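Local coordinates for OLD nuclease (Thermus scotoductus, PDB 6P74), which degrades linear and supercoiled double-stranded DNA in the 5' to 3' direction, nicks and linearises circular DNA, and has a DNA-stimulated ATPase activity, at residues A[259-264]-A[287-292]; A[277-282]-A[307-312]. All coordinates share one frame; numbering follows the deposited sequence.

Interaction 1: A[259-264]-A[287-292]. With SO4 (sulfate ion), chain J.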
ATOM      1  N   ILE A 259      11.654 -11.188 -20.758  1.00 67.57           N
ATOM      2  CA  ILE A 259      12.867 -10.856 -20.012  1.00 67.03           C
ATOM      3  C   ILE A 259      13.410 -12.099 -19.324  1.00 63.95           C
ATOM      4  O   ILE A 259      14.610 -12.389 -19.385  1.00 66.18           O
ATOM      5  CB  ILE A 259      12.610  -9.716 -19.005  1.00 70.44           C
ATOM      6  CG1 ILE A 259      12.511  -8.365 -19.722  1.00 67.31           C
ATOM      7  CG2 ILE A 259      13.749  -9.621 -17.983  1.00 70.14           C
ATOM      8  CD1 ILE A 259      11.701  -7.373 -18.944  1.00 65.79           C
ATOM      9  N   PHE A 260      12.531 -12.876 -18.694  1.00 62.02           N
ATOM     10  CA  PHE A 260      12.994 -14.083 -18.019  1.00 67.87           C
ATOM     11  C   PHE A 260      13.517 -15.119 -18.997  1.00 70.55           C
ATOM     12  O   PHE A 260      14.444 -15.867 -18.671  1.00 79.34           O
ATOM     13  CB  PHE A 260      11.876 -14.663 -17.170  1.00 66.97           C
ATOM     14  CG  PHE A 260      11.794 -14.046 -15.810  1.00 73.66           C
ATOM     15  CD1 PHE A 260      12.535 -14.565 -14.756  1.00 73.18           C
ATOM     16  CD2 PHE A 260      10.988 -12.942 -15.584  1.00 67.77           C
ATOM     17  CE1 PHE A 260      12.464 -13.999 -13.498  1.00 77.21           C
ATOM     18  CE2 PHE A 260      10.916 -12.376 -14.328  1.00 69.62           C
ATOM     19  CZ  PHE A 260      11.658 -12.902 -13.287  1.00 74.77           C
ATOM     20  N   GLU A 261      12.940 -15.182 -20.193  1.00 70.60           N
ATOM     21  CA  GLU A 261      13.483 -16.062 -21.215  1.00 70.86           C
ATOM     22  C   GLU A 261      14.867 -15.606 -21.660  1.00 76.64           C
ATOM     23  O   GLU A 261      15.720 -16.448 -21.970  1.00 82.85           O
ATOM     24  CB  GLU A 261      12.505 -16.150 -22.390  1.00 71.28           C
ATOM     25  CG  GLU A 261      13.010 -16.906 -23.626  1.00 77.30           C
ATOM     26  CD  GLU A 261      13.336 -18.384 -23.378  1.00 81.35           C
ATOM     27  OE1 GLU A 261      12.908 -18.920 -22.338  1.00 83.94           O
ATOM     28  OE2 GLU A 261      14.030 -19.003 -24.232  1.00 92.73           O
ATOM     29  N   ALA A 262      15.132 -14.293 -21.684  1.00 66.59           N
ATOM     30  CA  ALA A 262      16.490 -13.864 -22.008  1.00 70.10           C
ATOM     31  C   ALA A 262      17.469 -14.260 -20.897  1.00 73.81           C
ATOM     32  O   ALA A 262      18.578 -14.724 -21.180  1.00 80.74           O
ATOM     33  CB  ALA A 262      16.528 -12.359 -22.265  1.00 71.02           C
ATOM     34  N   PHE A 263      17.066 -14.113 -19.628  1.00 72.67           N
ATOM     35  CA  PHE A 263      17.903 -14.573 -18.518  1.00 74.80           C
ATOM     36  C   PHE A 263      18.314 -16.025 -18.693  1.00 79.88           C
ATOM     37  O   PHE A 263      19.481 -16.381 -18.511  1.00 82.39           O
ATOM     38  CB  PHE A 263      17.166 -14.417 -17.194  1.00 74.36           C
ATOM     39  CG  PHE A 263      17.287 -13.055 -16.580  1.00 83.92           C
ATOM     40  CD1 PHE A 263      18.513 -12.442 -16.453  1.00 88.75           C
ATOM     41  CD2 PHE A 263      16.166 -12.399 -16.102  1.00 87.15           C
ATOM     42  CE1 PHE A 263      18.613 -11.191 -15.872  1.00 89.84           C
ATOM     43  CE2 PHE A 263      16.265 -11.148 -15.533  1.00 83.31           C
ATOM     44  CZ  PHE A 263      17.483 -10.546 -15.419  1.00 81.26           C
ATOM     45  N   ARG A 264      17.352 -16.890 -19.016  1.00 90.95           N
ATOM     46  CA  ARG A 264      17.649 -18.315 -19.083  1.00 92.89           C
ATOM     47  C   ARG A 264      18.648 -18.612 -20.185  1.00 92.46           C
ATOM     48  O   ARG A 264      19.525 -19.471 -20.024  1.00 96.46           O
ATOM     49  CB  ARG A 264      16.370 -19.123 -19.292  1.00 90.41           C
ATOM     50  CG  ARG A 264      16.561 -20.593 -19.011  1.00 96.51           C
ATOM     51  CD  ARG A 264      16.372 -21.389 -20.259  1.00104.30           C
ATOM     52  NE  ARG A 264      15.001 -21.265 -20.722  1.00103.05           N
ATOM     53  CZ  ARG A 264      14.604 -21.548 -21.956  1.00112.65           C
ATOM     54  NH1 ARG A 264      15.485 -21.966 -22.864  1.00104.01           N
ATOM     55  NH2 ARG A 264      13.321 -21.408 -22.281  1.00123.60           N
ATOM     56  N   GLN A 287       0.947 -18.749 -19.115  1.00 64.96           N
ATOM     57  CA  GLN A 287       1.253 -19.078 -17.735  1.00 66.85           C
ATOM     58  C   GLN A 287       1.976 -20.404 -17.662  1.00 68.73           C
ATOM     59  O   GLN A 287       2.913 -20.571 -16.872  1.00 68.90           O
ATOM     60  CB  GLN A 287      -0.026 -19.118 -16.908  1.00 64.62           C
ATOM     61  CG  GLN A 287      -0.778 -17.790 -16.824  1.00 60.38           C
ATOM     62  CD  GLN A 287      -2.097 -17.979 -16.089  1.00 66.79           C
ATOM     63  OE1 GLN A 287      -2.179 -18.764 -15.144  1.00 63.39           O
ATOM     64  NE2 GLN A 287      -3.136 -17.291 -16.540  1.00 67.50           N
ATOM     65  N   ARG A 288       1.580 -21.343 -18.511  1.00 66.54           N
ATOM     66  CA  ARG A 288       2.278 -22.616 -18.551  1.00 70.77           C
ATOM     67  C   ARG A 288       3.699 -22.433 -19.040  1.00 68.79           C
ATOM     68  O   ARG A 288       4.633 -23.029 -18.496  1.00 73.59           O
ATOM     69  CB  ARG A 288       1.514 -23.608 -19.427  1.00 73.34           C
ATOM     70  CG  ARG A 288       0.454 -24.360 -18.651  1.00 74.46           C
ATOM     71  CD  ARG A 288      -0.331 -25.397 -19.500  1.00 88.67           C
ATOM     72  NE  ARG A 288      -1.649 -24.888 -19.884  1.00 95.68           N
ATOM     73  CZ  ARG A 288      -2.758 -25.014 -19.152  1.00101.00           C
ATOM     74  NH1 ARG A 288      -2.745 -25.666 -17.983  1.00 95.00           N
ATOM     75  NH2 ARG A 288      -3.890 -24.493 -19.604  1.00105.72           N
ATOM     76  N   TYR A 289       3.886 -21.600 -20.057  1.00 69.10           N
ATOM     77  CA  TYR A 289       5.231 -21.346 -20.556  1.00 66.01           C
ATOM     78  C   TYR A 289       6.095 -20.675 -19.479  1.00 65.04           C
ATOM     79  O   TYR A 289       7.221 -21.098 -19.217  1.00 68.04           O
ATOM     80  CB  TYR A 289       5.130 -20.506 -21.838  1.00 69.56           C
ATOM     81  CG  TYR A 289       6.450 -20.175 -22.463  1.00 70.49           C
ATOM     82  CD1 TYR A 289       7.209 -19.138 -21.976  1.00 73.67           C
ATOM     83  CD2 TYR A 289       6.935 -20.898 -23.543  1.00 79.91           C
ATOM     84  CE1 TYR A 289       8.420 -18.824 -22.525  1.00 77.27           C
ATOM     85  CE2 TYR A 289       8.156 -20.589 -24.112  1.00 80.56           C
ATOM     86  CZ  TYR A 289       8.896 -19.545 -23.583  1.00 77.31           C
ATOM     87  OH  TYR A 289      10.123 -19.198 -24.102  1.00 78.46           O
ATOM     88  N   PHE A 290       5.554 -19.662 -18.800  1.00 63.05           N
ATOM     89  CA  PHE A 290       6.300 -18.958 -17.761  1.00 60.28           C
ATOM     90  C   PHE A 290       6.675 -19.897 -16.606  1.00 68.22           C
ATOM     91  O   PHE A 290       7.834 -19.935 -16.165  1.00 67.34           O
ATOM     92  CB  PHE A 290       5.462 -17.765 -17.281  1.00 55.66           C
ATOM     93  CG  PHE A 290       6.236 -16.718 -16.520  1.00 65.63           C
ATOM     94  CD1 PHE A 290       7.626 -16.635 -16.619  1.00 68.03           C
ATOM     95  CD2 PHE A 290       5.570 -15.814 -15.703  1.00 60.99           C
ATOM     96  CE1 PHE A 290       8.325 -15.672 -15.905  1.00 64.53           C
ATOM     97  CE2 PHE A 290       6.266 -14.841 -14.996  1.00 62.16           C
ATOM     98  CZ  PHE A 290       7.640 -14.774 -15.086  1.00 61.89           C
ATOM     99  N   TYR A 291       5.704 -20.666 -16.104  1.00 69.15           N
ATOM    100  CA  TYR A 291       5.978 -21.594 -15.011  1.00 70.45           C
ATOM    101  C   TYR A 291       7.082 -22.581 -15.379  1.00 70.34           C
ATOM    102  O   TYR A 291       8.006 -22.815 -14.594  1.00 70.36           O
ATOM    103  CB  TYR A 291       4.702 -22.340 -14.618  1.00 70.89           C
ATOM    104  CG  TYR A 291       4.877 -23.328 -13.474  1.00 69.58           C
ATOM    105  CD1 TYR A 291       5.289 -22.907 -12.219  1.00 64.69           C
ATOM    106  CD2 TYR A 291       4.616 -24.683 -13.652  1.00 71.74           C
ATOM    107  CE1 TYR A 291       5.452 -23.812 -11.166  1.00 65.97           C
ATOM    108  CE2 TYR A 291       4.769 -25.590 -12.605  1.00 75.05           C
ATOM    109  CZ  TYR A 291       5.183 -25.145 -11.367  1.00 71.65           C
ATOM    110  OH  TYR A 291       5.330 -26.043 -10.332  1.00 77.64           O
ATOM    111  N   ARG A 292       6.992 -23.190 -16.561  1.00 69.76           N
ATOM    112  CA  ARG A 292       8.042 -24.112 -16.991  1.00 67.96           C
ATOM    113  C   ARG A 292       9.399 -23.422 -17.019  1.00 71.21           C
ATOM    114  O   ARG A 292      10.425 -24.017 -16.665  1.00 72.46           O
ATOM    115  CB  ARG A 292       7.710 -24.674 -18.365  1.00 72.03           C
ATOM    116  CG  ARG A 292       8.531 -25.900 -18.720  1.00 84.13           C
ATOM    117  CD  ARG A 292       9.062 -25.829 -20.136  1.00 93.61           C
ATOM    118  NE  ARG A 292       9.968 -24.696 -20.309  1.00100.35           N
ATOM    119  CZ  ARG A 292      11.289 -24.763 -20.150  1.00102.30           C
ATOM    120  NH1 ARG A 292      11.862 -25.919 -19.809  1.00104.04           N
ATOM    121  NH2 ARG A 292      12.035 -23.669 -20.327  1.00 92.15           N
TER
HETATM  122  S   SO4 J 609      -6.051 -23.384 -22.693  1.00196.26           S
HETATM  123  O1  SO4 J 609      -4.725 -23.511 -22.095  1.00198.28           O
HETATM  124  O2  SO4 J 609      -6.426 -24.643 -23.332  1.00196.68           O
HETATM  125  O3  SO4 J 609      -6.031 -22.328 -23.697  1.00197.57           O
HETATM  126  O4  SO4 J 609      -7.018 -23.037 -21.656  1.00196.45           O
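Phe260 and Phe290 meet between helices 246-266 and 284-299, whose short segments run 10.9 Å apart at an angle of 32°. Followed outward, Phe260 meets the Phe290 ring along its length: CB lies 3.9 Å from Phe290 CE1, CG keeps to that atom, CD2 touches Phe290 CE1 and CZ at 3.8 Å each, and CE2 ends 4.1 Å from Phe290 CZ. The edge of Phe290 is turned toward the face of Phe260 in an offset edge-to-face pair, the planes 60° apart. A chi1 of -163° at Phe290 places CG opposite the backbone N and carries the ring across to helix 246-266.

Beside the aromatic pair, at Glu261 and Tyr289, the chemistry becomes polar. Glu261 OE1 lies 3.3 Å from Tyr289 OH and forms a salt bridge with Arg264 NH2, while Glu261 OE2 is hydrogen-bonded to Gln265 NE2. Arg292 NH2 comes to 3.3 Å from Arg264 NH2, both donors, and forms a salt bridge with Glu296 OE1. At its guanidinium edge, Arg288 NH2 hydrogen-bonds sulfate O1 (2.8 Å), an ion probably from the crystallisation liquor. The carboxylates of Glu261 and Glu296 probably offset repulsion between Arg264 and Arg292, so the buried aromatic pair borders a mixed-charge cluster.

Interaction 2: A[277-282]-A[307-312]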
ATOM      1  N   GLU A 277       2.031 -12.762  -7.832  1.00 68.88           N
ATOM      2  CA  GLU A 277       1.110 -13.277  -8.848  1.00 66.64           C
ATOM      3  C   GLU A 277       1.640 -13.460 -10.265  1.00 65.95           C
ATOM      4  O   GLU A 277       1.070 -12.926 -11.223  1.00 63.31           O
ATOM      5  CB  GLU A 277      -0.144 -12.414  -8.922  1.00 64.59           C
ATOM      6  CG  GLU A 277      -1.244 -12.963  -8.100  1.00 80.53           C
ATOM      7  CD  GLU A 277      -1.443 -12.187  -6.843  1.00 92.81           C
ATOM      8  OE1 GLU A 277      -1.865 -11.015  -6.968  1.00 97.45           O
ATOM      9  OE2 GLU A 277      -1.177 -12.749  -5.751  1.00 96.85           O
ATOM     10  N   PRO A 278       2.712 -14.226 -10.446  1.00 60.10           N
ATOM     11  CA  PRO A 278       3.282 -14.373 -11.788  1.00 54.57           C
ATOM     12  C   PRO A 278       2.312 -14.592 -12.922  1.00 62.52           C
ATOM     13  O   PRO A 278       2.678 -14.374 -14.085  1.00 59.06           O
ATOM     14  CB  PRO A 278       4.240 -15.555 -11.644  1.00 53.22           C
ATOM     15  CG  PRO A 278       3.705 -16.346 -10.457  1.00 54.58           C
ATOM     16  CD  PRO A 278       3.051 -15.376  -9.558  1.00 62.26           C
ATOM     17  N   GLU A 279       1.084 -14.998 -12.615  1.00 65.16           N
ATOM     18  CA  GLU A 279       0.136 -15.308 -13.663  1.00 67.42           C
ATOM     19  C   GLU A 279      -0.466 -14.070 -14.284  1.00 68.79           C
ATOM     20  O   GLU A 279      -1.009 -14.167 -15.388  1.00 76.23           O
ATOM     21  CB  GLU A 279      -1.005 -16.188 -13.139  1.00 58.29           C
ATOM     22  CG  GLU A 279      -1.892 -15.500 -12.080  1.00 65.32           C
ATOM     23  CD  GLU A 279      -1.387 -15.728 -10.634  1.00 70.71           C
ATOM     24  OE1 GLU A 279      -0.173 -16.021 -10.470  1.00 60.86           O
ATOM     25  OE2 GLU A 279      -2.207 -15.637  -9.679  1.00 68.97           O
ATOM     26  N   MET A 280      -0.398 -12.918 -13.623  1.00 68.37           N
ATOM     27  CA  MET A 280      -1.406 -11.912 -13.915  1.00 78.81           C
ATOM     28  C   MET A 280      -1.258 -11.378 -15.329  1.00 78.44           C
ATOM     29  O   MET A 280      -0.152 -11.074 -15.793  1.00 78.60           O
ATOM     30  CB  MET A 280      -1.398 -10.783 -12.892  1.00 92.57           C
ATOM     31  CG  MET A 280      -2.855 -10.461 -12.524  1.00114.23           C
ATOM     32  SD  MET A 280      -3.251  -9.460 -11.080  1.00131.53           S
ATOM     33  CE  MET A 280      -4.935  -9.970 -10.735  1.00129.05           C
ATOM     34  N   TYR A 281      -2.396 -11.320 -16.017  1.00 83.40           N
ATOM     35  CA  TYR A 281      -2.559 -10.830 -17.379  1.00 77.17           C
ATOM     36  C   TYR A 281      -1.849 -11.695 -18.403  1.00 71.22           C
ATOM     37  O   TYR A 281      -1.561 -11.230 -19.501  1.00 75.97           O
ATOM     38  CB  TYR A 281      -2.113  -9.369 -17.499  1.00 78.48           C
ATOM     39  CG  TYR A 281      -2.725  -8.503 -16.422  1.00 78.54           C
ATOM     40  CD1 TYR A 281      -4.101  -8.478 -16.226  1.00 78.18           C
ATOM     41  CD2 TYR A 281      -1.920  -7.747 -15.565  1.00 80.96           C
ATOM     42  CE1 TYR A 281      -4.667  -7.702 -15.219  1.00 82.02           C
ATOM     43  CE2 TYR A 281      -2.471  -6.974 -14.559  1.00 79.95           C
ATOM     44  CZ  TYR A 281      -3.844  -6.957 -14.389  1.00 88.60           C
ATOM     45  OH  TYR A 281      -4.395  -6.190 -13.389  1.00101.58           O
ATOM     46  N   LEU A 282      -1.573 -12.955 -18.080  1.00 68.01           N
ATOM     47  CA  LEU A 282      -1.068 -13.916 -19.055  1.00 66.70           C
ATOM     48  C   LEU A 282      -2.169 -14.889 -19.437  1.00 67.98           C
ATOM     49  O   LEU A 282      -2.929 -15.340 -18.576  1.00 71.80           O
ATOM     50  CB  LEU A 282       0.121 -14.717 -18.520  1.00 62.32           C
ATOM     51  CG  LEU A 282       1.371 -13.894 -18.327  1.00 65.59           C
ATOM     52  CD1 LEU A 282       2.416 -14.716 -17.577  1.00 68.60           C
ATOM     53  CD2 LEU A 282       1.875 -13.391 -19.699  1.00 60.38           C
ATOM     54  N   TYR A 307       7.071 -16.684  -4.790  1.00 63.50           N
ATOM     55  CA  TYR A 307       5.922 -15.956  -5.305  1.00 62.89           C
ATOM     56  C   TYR A 307       4.636 -16.338  -4.586  1.00 60.68           C
ATOM     57  O   TYR A 307       4.488 -17.450  -4.069  1.00 67.06           O
ATOM     58  CB  TYR A 307       5.772 -16.174  -6.807  1.00 65.40           C
ATOM     59  CG  TYR A 307       5.629 -17.612  -7.225  1.00 67.86           C
ATOM     60  CD1 TYR A 307       4.396 -18.243  -7.186  1.00 69.33           C
ATOM     61  CD2 TYR A 307       6.716 -18.329  -7.683  1.00 69.01           C
ATOM     62  CE1 TYR A 307       4.253 -19.547  -7.576  1.00 62.70           C
ATOM     63  CE2 TYR A 307       6.585 -19.625  -8.086  1.00 70.27           C
ATOM     64  CZ  TYR A 307       5.346 -20.233  -8.035  1.00 73.31           C
ATOM     65  OH  TYR A 307       5.203 -21.542  -8.436  1.00 75.32           O
ATOM     66  N   SER A 308       3.725 -15.371  -4.526  1.00 65.55           N
ATOM     67  CA  SER A 308       2.317 -15.619  -4.266  1.00 65.16           C
ATOM     68  C   SER A 308       1.621 -15.904  -5.597  1.00 62.18           C
ATOM     69  O   SER A 308       2.045 -15.429  -6.653  1.00 64.84           O
ATOM     70  CB  SER A 308       1.674 -14.428  -3.550  1.00 67.72           C
ATOM     71  OG  SER A 308       1.740 -13.235  -4.323  1.00 72.32           O
ATOM     72  N   THR A 309       0.572 -16.727  -5.546  1.00 69.14           N
ATOM     73  CA  THR A 309      -0.166 -17.080  -6.752  1.00 66.48           C
ATOM     74  C   THR A 309      -1.600 -17.451  -6.414  1.00 70.77           C
ATOM     75  O   THR A 309      -1.902 -17.928  -5.313  1.00 68.03           O
ATOM     76  CB  THR A 309       0.485 -18.246  -7.506  1.00 64.15           C
ATOM     77  OG1 THR A 309      -0.086 -18.344  -8.809  1.00 63.97           O
ATOM     78  CG2 THR A 309       0.239 -19.554  -6.780  1.00 64.23           C
ATOM     79  N   HIS A 310      -2.482 -17.221  -7.387  1.00 74.61           N
ATOM     80  CA  HIS A 310      -3.858 -17.702  -7.365  1.00 82.55           C
ATOM     81  C   HIS A 310      -4.114 -18.735  -8.442  1.00 80.61           C
ATOM     82  O   HIS A 310      -5.258 -19.175  -8.606  1.00 84.37           O
ATOM     83  CB  HIS A 310      -4.834 -16.541  -7.559  1.00 92.17           C
ATOM     84  CG  HIS A 310      -5.044 -15.719  -6.333  1.00109.62           C
ATOM     85  ND1 HIS A 310      -5.932 -16.081  -5.342  1.00117.99           N
ATOM     86  CD2 HIS A 310      -4.490 -14.548  -5.937  1.00114.06           C
ATOM     87  CE1 HIS A 310      -5.911 -15.171  -4.384  1.00120.66           C
ATOM     88  NE2 HIS A 310      -5.046 -14.230  -4.721  1.00117.37           N
ATOM     89  N   SER A 311      -3.096 -19.106  -9.191  1.00 74.10           N
ATOM     90  CA  SER A 311      -3.246 -19.911 -10.388  1.00 76.34           C
ATOM     91  C   SER A 311      -2.868 -21.345 -10.102  1.00 76.59           C
ATOM     92  O   SER A 311      -1.785 -21.592  -9.561  1.00 77.59           O
ATOM     93  CB  SER A 311      -2.368 -19.373 -11.509  1.00 73.49           C
ATOM     94  OG  SER A 311      -2.357 -20.269 -12.614  1.00 76.55           O
ATOM     95  N   PRO A 312      -3.712 -22.321 -10.441  1.00 68.48           N
ATOM     96  CA  PRO A 312      -3.278 -23.721 -10.333  1.00 69.92           C
ATOM     97  C   PRO A 312      -2.155 -24.085 -11.305  1.00 65.64           C
ATOM     98  O   PRO A 312      -1.626 -25.201 -11.236  1.00 74.33           O
ATOM     99  CB  PRO A 312      -4.560 -24.514 -10.626  1.00 82.19           C
ATOM    100  CG  PRO A 312      -5.425 -23.576 -11.406  1.00 83.06           C
ATOM    101  CD  PRO A 312      -5.092 -22.185 -10.925  1.00 74.57           C
TER
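Two successive turns, type I from Glu277 to Met280 and type II from Glu279 to Leu282, fold the loop after strand 272-276 against the end of strand 304-308, and Glu277, whose phi and psi are both positive, donates its N-H to Ser308 O, with 2.9 Å between Glu277 N and Ser308 O. That donor sits well above the carbonyl plane. Ser308 OG in turn donates a longer bond, 3.3 Å, to Glu277 OE2, reaching it from above the carboxylate.

Glu279 uses both carboxylate oxygens. Its chi1 of 65° sets CG between the backbone N and carbonyl carbon, and the bend at chi2 directs them at Thr309 and His310. Glu279 OE2 accepts from His310 N at 2.8 Å, on the syn side and fairly straight at 162°, while Glu279 OE1 receives Thr309 OG1 at 2.9 Å from above the plane. Thr309 OG1 also accepts from Ser311 N at 3.1 Å, closing an ST turn. The same carboxylate therefore fixes the Thr309 hydroxyl and the backbone of the turn. Nearer the backbone, Glu279 CB packs on Ser311 CB. Pro278 supplies the apolar part, its CG lying over one face of the Tyr307 ring, 4.2 Å from the centroid.

Judged by sequence and family, strand 272-276 with Glu277 probably fits the Walker B position of ABC ATPases, and His310 the switch (H-loop) histidine; its side chain comes about 4 Å from that of Lys34, an inferred ATP-binding residue, at the nearest atoms. Strand 23-27 pairs with Tyr307 and Thr309 through backbone bonds, while from helix 284-299 Phe290 packs on Pro278 and Gln287 on Glu279.

Overall arrangement
Both contacts belong to the C-terminal part of the ATPase domain, with centres about 13 Å apart, and their segments alternate along the chain. Interaction 1 pairs two helices and is partly buried, running from an aromatic interior to charged groups near the surface and, at Tyr289, to the second subunit. Interaction 2 is buried among loops at the strand ends beside the P-loop, and relies on directed hydrogen bonds more than on ring packing. Helix 284-299 ties them together: Gln287 bonds through NE2 to Leu282 O and through OE1 to Ser311 OG, touching both segments of interaction 2, while Tyr291 packs on Tyr307.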